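Local coordinates for protein putative isomerase (Streptomyces coelicolor A3, PDB 2OQH) that probably acts on sugar acids as an enolase-superfamily enzyme, perhaps dehydrating D-glucarate to 5-dehydro-4-deoxy-D-glucarate, at residues D197-W202 with T245-V250. Sequence-based numbering, arbitrary orientation.
Sequences DPNAAW and TNMCVV
Met247, a selenomethionine, reaches across to the turn at Asn199 and Ala200 and makes most of this small contact. Its chain runs out extended as far as the selenium (chi2 179°) and then bends at chi3. That puts Met247 SE 3.8 Å from the carbonyl carbon C of Asn199 and turns the terminal methyl CE of Met247 to the side chain of Ala200, with CE 3.8 Å from Ala200 CB. The touch is apolar on the Met247 side, and Met247 also touches Asp224, yet remains largely open to solvent.

Deeper down the polar ends approach without closing up: Asp197 OD2 stays 4.4 Å from Asn246 ND2. Glu223, from the strand in between, comes close to both side chains, and Lys168 makes a long, weak ion pair with Asp197.

Each loop is braced from within. Asp197 OD1 takes the N-H of Asn199 at 2.9 Å on its anti side, about 30° out of the carboxylate plane, in a rather bent bond that makes an Asx turn. Thr245 OG1 accepts two nearly straight bonds, from Met247 N at 3.1 Å and Cys248 N at 3.0 Å, an ST turn and ST motif together.

These are loops following strands 193-197 and 243-245 of the TIM barrel, at the C-terminal strand ends where enolase-superfamily enzymes build their active sites.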
loop_
_atom_site.group_PDB
_atom_site.type_symbol
_atom_site.label_atom_id
_atom_site.label_comp_id
_atom_site.label_asym_id
_atom_site.label_seq_id
_atom_site.Cartn_x
_atom_site.Cartn_y
_atom_site.Cartn_z
ATOM N N ASP A 197 -12.676 7.407 -1.156
ATOM C CA ASP A 197 -12.513 6.373 -0.145
ATOM C C ASP A 197 -13.108 6.801 1.188
ATOM O O ASP A 197 -12.465 7.504 1.958
ATOM C CB ASP A 197 -11.021 6.071 0.035
ATOM C CG ASP A 197 -10.763 4.867 0.912
ATOM O OD1 ASP A 197 -11.699 4.380 1.581
ATOM O OD2 ASP A 197 -9.600 4.404 0.937
ATOM N N PRO A 198 -14.355 6.388 1.471
ATOM C CA PRO A 198 -15.032 6.731 2.727
ATOM C C PRO A 198 -14.547 5.865 3.889
ATOM O O PRO A 198 -14.969 6.047 5.033
ATOM C CB PRO A 198 -16.509 6.471 2.414
ATOM C CG PRO A 198 -16.588 6.628 0.920
ATOM C CD PRO A 198 -15.332 5.920 0.472
ATOM N N ASN A 199 -13.664 4.916 3.593
ATOM C CA ASN A 199 -13.137 4.022 4.622
ATOM C C ASN A 199 -14.262 3.352 5.389
ATOM O O ASN A 199 -14.258 3.299 6.619
ATOM C CB ASN A 199 -12.228 4.788 5.582
ATOM C CG ASN A 199 -10.928 5.206 4.928
ATOM O OD1 ASN A 199 -10.101 4.361 4.567
ATOM N ND2 ASN A 199 -10.743 6.509 4.755
ATOM N N ALA A 200 -15.235 2.855 4.636
ATOM C CA ALA A 200 -16.375 2.147 5.190
ATOM C C ALA A 200 -17.176 2.965 6.189
ATOM O O ALA A 200 -17.762 2.409 7.113
ATOM C CB ALA A 200 -15.904 0.849 5.839
ATOM N N ALA A 201 -17.216 4.281 5.994
ATOM C CA ALA A 201 -17.959 5.146 6.904
ATOM C C ALA A 201 -19.428 5.334 6.517
ATOM O O ALA A 201 -20.221 5.796 7.332
ATOM C CB ALA A 201 -17.274 6.511 7.015
ATOM N N TRP A 202 -19.801 4.984 5.290
ATOM C CA TRP A 202 -21.197 5.139 4.876
ATOM C C TRP A 202 -22.005 3.870 5.108
ATOM O O TRP A 202 -21.478 2.758 5.019
ATOM C CB TRP A 202 -21.318 5.463 3.388
ATOM C CG TRP A 202 -20.589 6.671 2.894
ATOM C CD1 TRP A 202 -20.115 7.714 3.632
ATOM C CD2 TRP A 202 -20.326 6.991 1.526
ATOM N NE1 TRP A 202 -19.572 8.669 2.804
ATOM C CE2 TRP A 202 -19.693 8.250 1.504
ATOM C CE3 TRP A 202 -20.570 6.332 0.310
ATOM C CZ2 TRP A 202 -19.299 8.869 0.313
ATOM C CZ3 TRP A 202 -20.178 6.951 -0.883
ATOM C CH2 TRP A 202 -19.550 8.205 -0.869
ATOM N N THR A 245 -11.781 -2.427 -2.779
ATOM C CA THR A 245 -11.637 -2.676 -1.349
ATOM C C THR A 245 -10.225 -3.051 -0.911
ATOM O O THR A 245 -9.432 -3.594 -1.683
ATOM C CB THR A 245 -12.548 -3.836 -0.872
ATOM O OG1 THR A 245 -12.623 -3.832 0.557
ATOM C CG2 THR A 245 -11.965 -5.185 -1.302
ATOM N N ASN A 246 -9.934 -2.745 0.347
ATOM C CA ASN A 246 -8.678 -3.120 0.982
ATOM C C ASN A 246 -9.061 -3.274 2.444
ATOM O O ASN A 246 -8.225 -3.188 3.335
ATOM C CB ASN A 246 -7.569 -2.067 0.785
ATOM C CG ASN A 246 -7.872 -0.739 1.447
ATOM O OD1 ASN A 246 -8.052 -0.651 2.659
ATOM N ND2 ASN A 246 -7.918 0.315 0.644
HETATM N N MSE A 247 -10.357 -3.514 2.659
HETATM C CA MSE A 247 -10.926 -3.701 3.990
HETATM C C MSE A 247 -11.832 -4.930 4.152
HETATM O O MSE A 247 -11.841 -5.536 5.221
HETATM C CB MSE A 247 -11.714 -2.460 4.416
HETATM C CG MSE A 247 -10.849 -1.239 4.711
HETATM SE SE MSE A 247 -11.900 0.317 5.213
HETATM C CE MSE A 247 -12.431 -0.236 6.977
ATOM N N CYS A 248 -12.600 -5.300 3.125
ATOM C CA CYS A 248 -13.477 -6.465 3.270
ATOM C C CYS A 248 -12.862 -7.752 2.700
ATOM O O CYS A 248 -13.385 -8.844 2.916
ATOM C CB CYS A 248 -14.863 -6.200 2.656
ATOM S SG CYS A 248 -14.983 -6.248 0.868
ATOM N N VAL A 249 -11.755 -7.605 1.975
ATOM C CA VAL A 249 -11.011 -8.734 1.417
ATOM C C VAL A 249 -9.549 -8.389 1.682
ATOM O O VAL A 249 -8.921 -7.704 0.875
ATOM C CB VAL A 249 -11.210 -8.890 -0.106
ATOM C CG1 VAL A 249 -10.279 -9.979 -0.637
ATOM C CG2 VAL A 249 -12.658 -9.241 -0.420
ATOM N N VAL A 250 -9.018 -8.851 2.816
ATOM C CA VAL A 250 -7.633 -8.555 3.194
ATOM C C VAL A 250 -6.780 -9.793 3.469
ATOM O O VAL A 250 -5.693 -9.702 4.036
ATOM C CB VAL A 250 -7.589 -7.643 4.445
ATOM C CG1 VAL A 250 -8.414 -6.387 4.195
ATOM C CG2 VAL A 250 -8.120 -8.387 5.664
#